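Local coordinates for protein MupZ (Pseudomonas fluorescens, PDB 6FXD) that probably acts as an epoxide hydrolase in mupirocin biosynthesis, in a cascade with a Rieske oxygenase that builds oxygen heterocycles, at residues A[103-113]-A[120-130]. Sequence-based numbering, arbitrary orientation.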
ATOM      1  N   ARG A 103     -21.801  11.181  17.107  1.00 25.93           N
ATOM      2  CA  ARG A 103     -21.097  10.467  16.050  1.00 26.14           C
ATOM      3  C   ARG A 103     -19.724  10.119  16.605  1.00 23.79           C
ATOM      4  O   ARG A 103     -19.152  10.901  17.363  1.00 23.69           O
ATOM      5  CB  ARG A 103     -20.938  11.320  14.773  1.00 32.43           C
ATOM      6  CG  ARG A 103     -20.693  10.486  13.513  1.00 39.06           C
ATOM      7  CD  ARG A 103     -20.025  11.231  12.336  1.00 40.30           C
ATOM      8  NE  ARG A 103     -20.340  12.652  12.267  1.00 37.58           N
ATOM      9  CZ  ARG A 103     -19.708  13.543  11.500  1.00 39.20           C
ATOM     10  NH1 ARG A 103     -18.708  13.177  10.705  1.00 39.45           N
ATOM     11  NH2 ARG A 103     -20.079  14.807  11.531  1.00 38.93           N
ATOM     12  N   TYR A 104     -19.211   8.939  16.268  1.00 23.75           N
ATOM     13  CA  TYR A 104     -17.871   8.543  16.700  1.00 22.33           C
ATOM     14  C   TYR A 104     -17.221   7.781  15.549  1.00 23.52           C
ATOM     15  O   TYR A 104     -17.622   6.655  15.235  1.00 26.99           O
ATOM     16  CB  TYR A 104     -17.916   7.716  17.991  1.00 23.69           C
ATOM     17  CG  TYR A 104     -16.553   7.352  18.524  1.00 25.19           C
ATOM     18  CD1 TYR A 104     -15.730   8.314  19.093  1.00 26.81           C
ATOM     19  CD2 TYR A 104     -16.080   6.045  18.443  1.00 26.70           C
ATOM     20  CE1 TYR A 104     -14.477   7.986  19.579  1.00 30.16           C
ATOM     21  CE2 TYR A 104     -14.831   5.706  18.921  1.00 29.72           C
ATOM     22  CZ  TYR A 104     -14.034   6.680  19.494  1.00 31.76           C
ATOM     23  OH  TYR A 104     -12.790   6.354  19.970  1.00 35.40           O
ATOM     24  N   GLU A 105     -16.223   8.392  14.926  1.00 21.85           N
ATOM     25  CA  GLU A 105     -15.551   7.808  13.771  1.00 22.20           C
ATOM     26  C   GLU A 105     -14.147   7.366  14.146  1.00 22.51           C
ATOM     27  O   GLU A 105     -13.461   8.028  14.922  1.00 23.80           O
ATOM     28  CB  GLU A 105     -15.415   8.814  12.629  1.00 25.92           C
ATOM     29  CG  GLU A 105     -16.720   9.314  12.138  1.00 29.39           C
ATOM     30  CD  GLU A 105     -16.607  10.184  10.894  1.00 31.18           C
ATOM     31  OE1 GLU A 105     -15.497  10.332  10.320  1.00 29.69           O
ATOM     32  OE2 GLU A 105     -17.643  10.748  10.506  1.00 31.58           O
ATOM     33  N   VAL A 106     -13.706   6.259  13.558  1.00 22.19           N
ATOM     34  CA  VAL A 106     -12.350   5.765  13.752  1.00 22.33           C
ATOM     35  C   VAL A 106     -11.778   5.485  12.372  1.00 22.29           C
ATOM     36  O   VAL A 106     -12.361   4.710  11.608  1.00 23.76           O
ATOM     37  CB  VAL A 106     -12.317   4.498  14.621  1.00 25.64           C
ATOM     38  CG1 VAL A 106     -10.893   4.008  14.752  1.00 28.76           C
ATOM     39  CG2 VAL A 106     -12.894   4.789  16.016  1.00 26.17           C
ATOM     40  N   HIS A 107     -10.642   6.101  12.056  1.00 21.90           N
ATOM     41  CA  HIS A 107      -9.985   5.948  10.762  1.00 22.38           C
ATOM     42  C   HIS A 107      -8.604   5.346  10.953  1.00 24.14           C
ATOM     43  O   HIS A 107      -7.871   5.750  11.856  1.00 24.87           O
ATOM     44  CB  HIS A 107      -9.800   7.305  10.084  1.00 23.93           C
ATOM     45  CG  HIS A 107     -11.077   8.034   9.814  1.00 25.00           C
ATOM     46  ND1 HIS A 107     -11.492   8.346   8.535  1.00 28.09           N
ATOM     47  CD2 HIS A 107     -12.032   8.509  10.646  1.00 25.11           C
ATOM     48  CE1 HIS A 107     -12.640   9.000   8.595  1.00 27.42           C
ATOM     49  NE2 HIS A 107     -12.995   9.098   9.863  1.00 24.88           N
ATOM     50  N   GLY A 108      -8.237   4.414  10.078  1.00 22.76           N
ATOM     51  CA  GLY A 108      -6.943   3.776  10.149  1.00 23.08           C
ATOM     52  C   GLY A 108      -6.870   2.565   9.242  1.00 23.96           C
ATOM     53  O   GLY A 108      -7.866   2.196   8.617  1.00 24.63           O
ATOM     54  N   PRO A 109      -5.703   1.931   9.150  1.00 22.92           N
ATOM     55  CA  PRO A 109      -5.576   0.759   8.272  1.00 24.53           C
ATOM     56  C   PRO A 109      -6.333  -0.441   8.829  1.00 26.75           C
ATOM     57  O   PRO A 109      -6.577  -0.561  10.034  1.00 26.26           O
ATOM     58  CB  PRO A 109      -4.067   0.493   8.236  1.00 24.93           C
ATOM     59  CG  PRO A 109      -3.568   1.048   9.547  1.00 25.95           C
ATOM     60  CD  PRO A 109      -4.437   2.250   9.843  1.00 25.19           C
ATOM     61  N   ARG A 110      -6.694  -1.348   7.919  1.00 27.22           N
ATOM     62  CA  ARG A 110      -7.548  -2.479   8.287  1.00 29.15           C
ATOM     63  C   ARG A 110      -6.960  -3.287   9.443  1.00 27.20           C
ATOM     64  O   ARG A 110      -7.681  -3.663  10.377  1.00 27.62           O
ATOM     65  CB  ARG A 110      -7.788  -3.374   7.067  1.00 30.84           C
ATOM     66  CG  ARG A 110      -8.565  -4.649   7.400  1.00 35.06           C
ATOM     67  CD  ARG A 110      -8.706  -5.544   6.187  1.00 40.31           C
ATOM     68  NE  ARG A 110      -9.426  -4.862   5.118  1.00 43.92           N
ATOM     69  CZ  ARG A 110      -9.625  -5.373   3.908  1.00 47.73           C
ATOM     70  NH1 ARG A 110      -9.156  -6.578   3.611  1.00 50.64           N
ATOM     71  NH2 ARG A 110     -10.290  -4.680   2.994  1.00 50.03           N
ATOM     72  N   GLU A 111      -5.652  -3.549   9.406  1.00 28.15           N
ATOM     73  CA  GLU A 111      -5.034  -4.430  10.392  1.00 30.85           C
ATOM     74  C   GLU A 111      -5.072  -3.821  11.788  1.00 28.31           C
ATOM     75  O   GLU A 111      -5.145  -4.553  12.785  1.00 30.93           O
ATOM     76  CB  GLU A 111      -3.592  -4.728   9.980  1.00 38.03           C
ATOM     77  CG  GLU A 111      -2.875  -5.725  10.862  1.00 47.20           C
ATOM     78  CD  GLU A 111      -1.581  -6.212  10.243  1.00 55.13           C
ATOM     79  OE1 GLU A 111      -1.453  -6.129   9.004  1.00 58.00           O
ATOM     80  OE2 GLU A 111      -0.688  -6.664  10.992  1.00 59.88           O
ATOM     81  N   GLU A 112      -5.010  -2.492  11.888  1.00 27.73           N
ATOM     82  CA  GLU A 112      -5.136  -1.856  13.192  1.00 26.00           C
ATOM     83  C   GLU A 112      -6.593  -1.745  13.621  1.00 25.83           C
ATOM     84  O   GLU A 112      -6.915  -1.945  14.798  1.00 27.34           O
ATOM     85  CB  GLU A 112      -4.466  -0.480  13.174  1.00 27.95           C
ATOM     86  CG  GLU A 112      -2.955  -0.515  12.976  1.00 30.34           C
ATOM     87  CD  GLU A 112      -2.234  -1.234  14.103  1.00 33.83           C
ATOM     88  OE1 GLU A 112      -2.380  -0.803  15.262  1.00 33.20           O
ATOM     89  OE2 GLU A 112      -1.533  -2.238  13.842  1.00 36.12           O
ATOM     90  N   LEU A 113      -7.495  -1.435  12.683  1.00 25.32           N
ATOM     91  CA  LEU A 113      -8.902  -1.322  13.048  1.00 26.33           C
ATOM     92  C   LEU A 113      -9.469  -2.663  13.502  1.00 28.92           C
ATOM     93  O   LEU A 113     -10.379  -2.695  14.340  1.00 30.16           O
ATOM     94  CB  LEU A 113      -9.719  -0.736  11.896  1.00 26.67           C
ATOM     95  CG  LEU A 113     -10.029   0.769  11.984  1.00 29.55           C
ATOM     96  CD1 LEU A 113      -8.776   1.561  12.329  1.00 31.08           C
ATOM     97  CD2 LEU A 113     -10.665   1.298  10.705  1.00 28.48           C
ATOM     98  N   LEU A 120     -14.079  -1.266  21.052  1.00 26.89           N
ATOM     99  CA  LEU A 120     -14.855  -0.047  20.866  1.00 27.40           C
ATOM    100  C   LEU A 120     -16.308  -0.308  20.485  1.00 27.68           C
ATOM    101  O   LEU A 120     -17.036   0.646  20.193  1.00 28.56           O
ATOM    102  CB  LEU A 120     -14.194   0.851  19.813  1.00 27.07           C
ATOM    103  CG  LEU A 120     -12.734   1.212  20.084  1.00 30.20           C
ATOM    104  CD1 LEU A 120     -12.226   2.197  19.023  1.00 29.54           C
ATOM    105  CD2 LEU A 120     -12.590   1.787  21.471  1.00 32.19           C
ATOM    106  N   ALA A 121     -16.744  -1.569  20.475  1.00 28.49           N
ATOM    107  CA  ALA A 121     -18.097  -1.871  20.012  1.00 29.67           C
ATOM    108  C   ALA A 121     -19.140  -1.069  20.782  1.00 30.98           C
ATOM    109  O   ALA A 121     -20.160  -0.653  20.216  1.00 32.23           O
ATOM    110  CB  ALA A 121     -18.368  -3.370  20.138  1.00 32.45           C
ATOM    111  N   PHE A 122     -18.889  -0.819  22.071  1.00 31.83           N
ATOM    112  CA  PHE A 122     -19.852  -0.094  22.896  1.00 34.98           C
ATOM    113  C   PHE A 122     -20.076   1.336  22.418  1.00 34.47           C
ATOM    114  O   PHE A 122     -21.098   1.940  22.762  1.00 35.56           O
ATOM    115  CB  PHE A 122     -19.424  -0.118  24.365  1.00 34.71           C
ATOM    116  CG  PHE A 122     -18.321   0.856  24.702  1.00 35.08           C
ATOM    117  CD1 PHE A 122     -16.992   0.524  24.479  1.00 34.89           C
ATOM    118  CD2 PHE A 122     -18.615   2.092  25.259  1.00 35.08           C
ATOM    119  CE1 PHE A 122     -15.980   1.412  24.798  1.00 36.50           C
ATOM    120  CE2 PHE A 122     -17.604   2.990  25.581  1.00 35.66           C
ATOM    121  CZ  PHE A 122     -16.288   2.648  25.356  1.00 35.57           C
ATOM    122  N   MET A 123     -19.142   1.890  21.642  1.00 32.95           N
ATOM    123  CA  MET A 123     -19.274   3.228  21.085  1.00 35.29           C
ATOM    124  C   MET A 123     -20.013   3.246  19.756  1.00 33.78           C
ATOM    125  O   MET A 123     -20.238   4.331  19.210  1.00 33.00           O
ATOM    126  CB  MET A 123     -17.894   3.856  20.875  1.00 39.47           C
ATOM    127  CG  MET A 123     -17.167   4.206  22.150  1.00 43.86           C
ATOM    128  SD  MET A 123     -18.025   5.470  23.116  1.00 50.59           S
ATOM    129  CE  MET A 123     -18.178   6.806  21.933  1.00 52.78           C
ATOM    130  N   LYS A 124     -20.389   2.080  19.228  1.00 31.95           N
ATOM    131  CA  LYS A 124     -21.006   1.925  17.912  1.00 34.04           C
ATOM    132  C   LYS A 124     -20.286   2.771  16.853  1.00 32.06           C
ATOM    133  O   LYS A 124     -20.910   3.619  16.209  1.00 31.83           O
ATOM    134  CB  LYS A 124     -22.495   2.250  17.956  1.00 40.27           C
ATOM    135  CG  LYS A 124     -23.274   1.419  18.972  1.00 45.35           C
ATOM    136  CD  LYS A 124     -24.640   2.037  19.261  1.00 49.84           C
ATOM    137  CE  LYS A 124     -25.464   1.175  20.214  1.00 53.37           C
ATOM    138  NZ  LYS A 124     -24.988   1.253  21.621  1.00 56.74           N
ATOM    139  N   PRO A 125     -18.988   2.563  16.655  1.00 28.54           N
ATOM    140  CA  PRO A 125     -18.222   3.492  15.819  1.00 27.29           C
ATOM    141  C   PRO A 125     -18.486   3.316  14.331  1.00 28.13           C
ATOM    142  O   PRO A 125     -18.923   2.263  13.853  1.00 28.49           O
ATOM    143  CB  PRO A 125     -16.760   3.149  16.149  1.00 28.66           C
ATOM    144  CG  PRO A 125     -16.815   2.257  17.347  1.00 29.98           C
ATOM    145  CD  PRO A 125     -18.115   1.525  17.222  1.00 28.55           C
ATOM    146  N   GLN A 126     -18.216   4.385  13.600  1.00 26.91           N
ATOM    147  CA  GLN A 126     -18.135   4.331  12.146  1.00 27.83           C
ATOM    148  C   GLN A 126     -16.670   4.110  11.790  1.00 25.91           C
ATOM    149  O   GLN A 126     -15.836   4.999  11.995  1.00 24.86           O
ATOM    150  CB  GLN A 126     -18.649   5.631  11.530  1.00 35.54           C
ATOM    151  CG  GLN A 126     -20.151   5.858  11.655  1.00 45.03           C
ATOM    152  CD  GLN A 126     -20.586   6.296  13.042  1.00 54.79           C
ATOM    153  OE1 GLN A 126     -20.054   7.258  13.603  1.00 58.12           O
ATOM    154  NE2 GLN A 126     -21.569   5.596  13.599  1.00 59.54           N
ATOM    155  N   PHE A 127     -16.348   2.916  11.284  1.00 26.17           N
ATOM    156  CA  PHE A 127     -14.973   2.525  10.998  1.00 25.46           C
ATOM    157  C   PHE A 127     -14.678   2.800   9.529  1.00 25.17           C
ATOM    158  O   PHE A 127     -15.349   2.253   8.649  1.00 28.01           O
ATOM    159  CB  PHE A 127     -14.767   1.039  11.289  1.00 23.94           C
ATOM    160  CG  PHE A 127     -14.690   0.707  12.768  1.00 25.13           C
ATOM    161  CD1 PHE A 127     -13.569   1.038  13.514  1.00 27.51           C
ATOM    162  CD2 PHE A 127     -15.732   0.030  13.404  1.00 28.65           C
ATOM    163  CE1 PHE A 127     -13.495   0.720  14.868  1.00 29.51           C
ATOM    164  CE2 PHE A 127     -15.664  -0.285  14.768  1.00 29.44           C
ATOM    165  CZ  PHE A 127     -14.538   0.051  15.491  1.00 28.86           C
ATOM    166  N   PHE A 128     -13.681   3.649   9.264  1.00 25.11           N
ATOM    167  CA  PHE A 128     -13.256   3.999   7.907  1.00 25.15           C
ATOM    168  C   PHE A 128     -11.853   3.430   7.715  1.00 25.43           C
ATOM    169  O   PHE A 128     -10.907   3.874   8.378  1.00 24.96           O
ATOM    170  CB  PHE A 128     -13.218   5.517   7.744  1.00 26.04           C
ATOM    171  CG  PHE A 128     -14.569   6.152   7.567  1.00 26.05           C
ATOM    172  CD1 PHE A 128     -15.379   6.431   8.660  1.00 27.97           C
ATOM    173  CD2 PHE A 128     -15.019   6.479   6.302  1.00 27.27           C
ATOM    174  CE1 PHE A 128     -16.622   7.038   8.492  1.00 26.32           C
ATOM    175  CE2 PHE A 128     -16.258   7.079   6.116  1.00 28.37           C
ATOM    176  CZ  PHE A 128     -17.068   7.349   7.211  1.00 27.55           C
ATOM    177  N   GLU A 129     -11.721   2.450   6.811  1.00 26.04           N
ATOM    178  CA  GLU A 129     -10.432   1.807   6.570  1.00 27.04           C
ATOM    179  C   GLU A 129      -9.621   2.614   5.560  1.00 25.85           C
ATOM    180  O   GLU A 129     -10.052   2.813   4.417  1.00 26.08           O
ATOM    181  CB  GLU A 129     -10.632   0.363   6.108  1.00 28.87           C
ATOM    182  CG  GLU A 129     -11.196  -0.511   7.217  1.00 33.75           C
ATOM    183  CD  GLU A 129     -11.246  -1.997   6.882  1.00 36.55           C
ATOM    184  OE1 GLU A 129     -10.881  -2.388   5.750  1.00 38.02           O
ATOM    185  OE2 GLU A 129     -11.660  -2.778   7.769  1.00 36.96           O
ATOM    186  N   LEU A 130      -8.446   3.074   5.986  1.00 25.90           N
ATOM    187  CA  LEU A 130      -7.576   3.900   5.154  1.00 25.24           C
ATOM    188  C   LEU A 130      -6.901   3.019   4.106  1.00 26.76           C
ATOM    189  O   LEU A 130      -6.221   2.050   4.456  1.00 27.63           O
ATOM    190  CB  LEU A 130      -6.523   4.566   6.042  1.00 26.00           C
ATOM    191  CG  LEU A 130      -5.554   5.470   5.283  1.00 28.63           C
ATOM    192  CD1 LEU A 130      -6.230   6.753   4.810  1.00 30.09           C
ATOM    193  CD2 LEU A 130      -4.343   5.801   6.151  1.00 30.45           C
TER
HETATM  194  O   HOH W   1     -21.431   6.887  16.025  1.00 53.25           O
HETATM  195  O   HOH W   2      -6.550  -0.634   5.110  1.00 35.52           O
HETATM  196  O   HOH W   3      -9.386  -1.780   3.528  1.00 37.52           O
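Val106 and Phe127 belong to adjacent parallel strands, 103-108 and 126-130, whose axes lie 20° apart and whose ladder runs from Gln126 N–Tyr104 O (2.9 Å) to Leu130 N–Gly108 O (2.8 Å). With the short helix 110-113 between them, the strands form a right-handed beta-alpha-beta crossover. On one face, the imidazole of His107 is parallel to the Phe128 ring within 4°, but offset, with little ring-on-ring overlap; Phe128 CB sits over the imidazole instead, 3.7 Å from its centroid. In the imidazole plane, His107 NE2 donates to the anti lone pair of Glu105 OE1 (2.8 Å), while Glu105 OE2 takes Arg103 NH1 (2.7 Å). His107 ND1 is hydrogen-bonded to Ser63 OG of a second subunit, so both ring nitrogens are engaged. With an alanine here, Phe128 CB would probably lose the ring it packs against, Glu105 OE1 one of its donors, and Ser63 of the neighbouring subunit its partner. On the opposite face, Met123 CE lies over the Tyr104 ring, 4.1 Å from its centroid, its chain bent at chi2 and chi3. Arg110 NE makes a salt bridge to Glu129 OE1 (2.9 Å), and Arg117 another with OE2. Polar groups of Glu105 and His107 thus face a second subunit, whereas Tyr104 and Leu120 pack on helix 78-94.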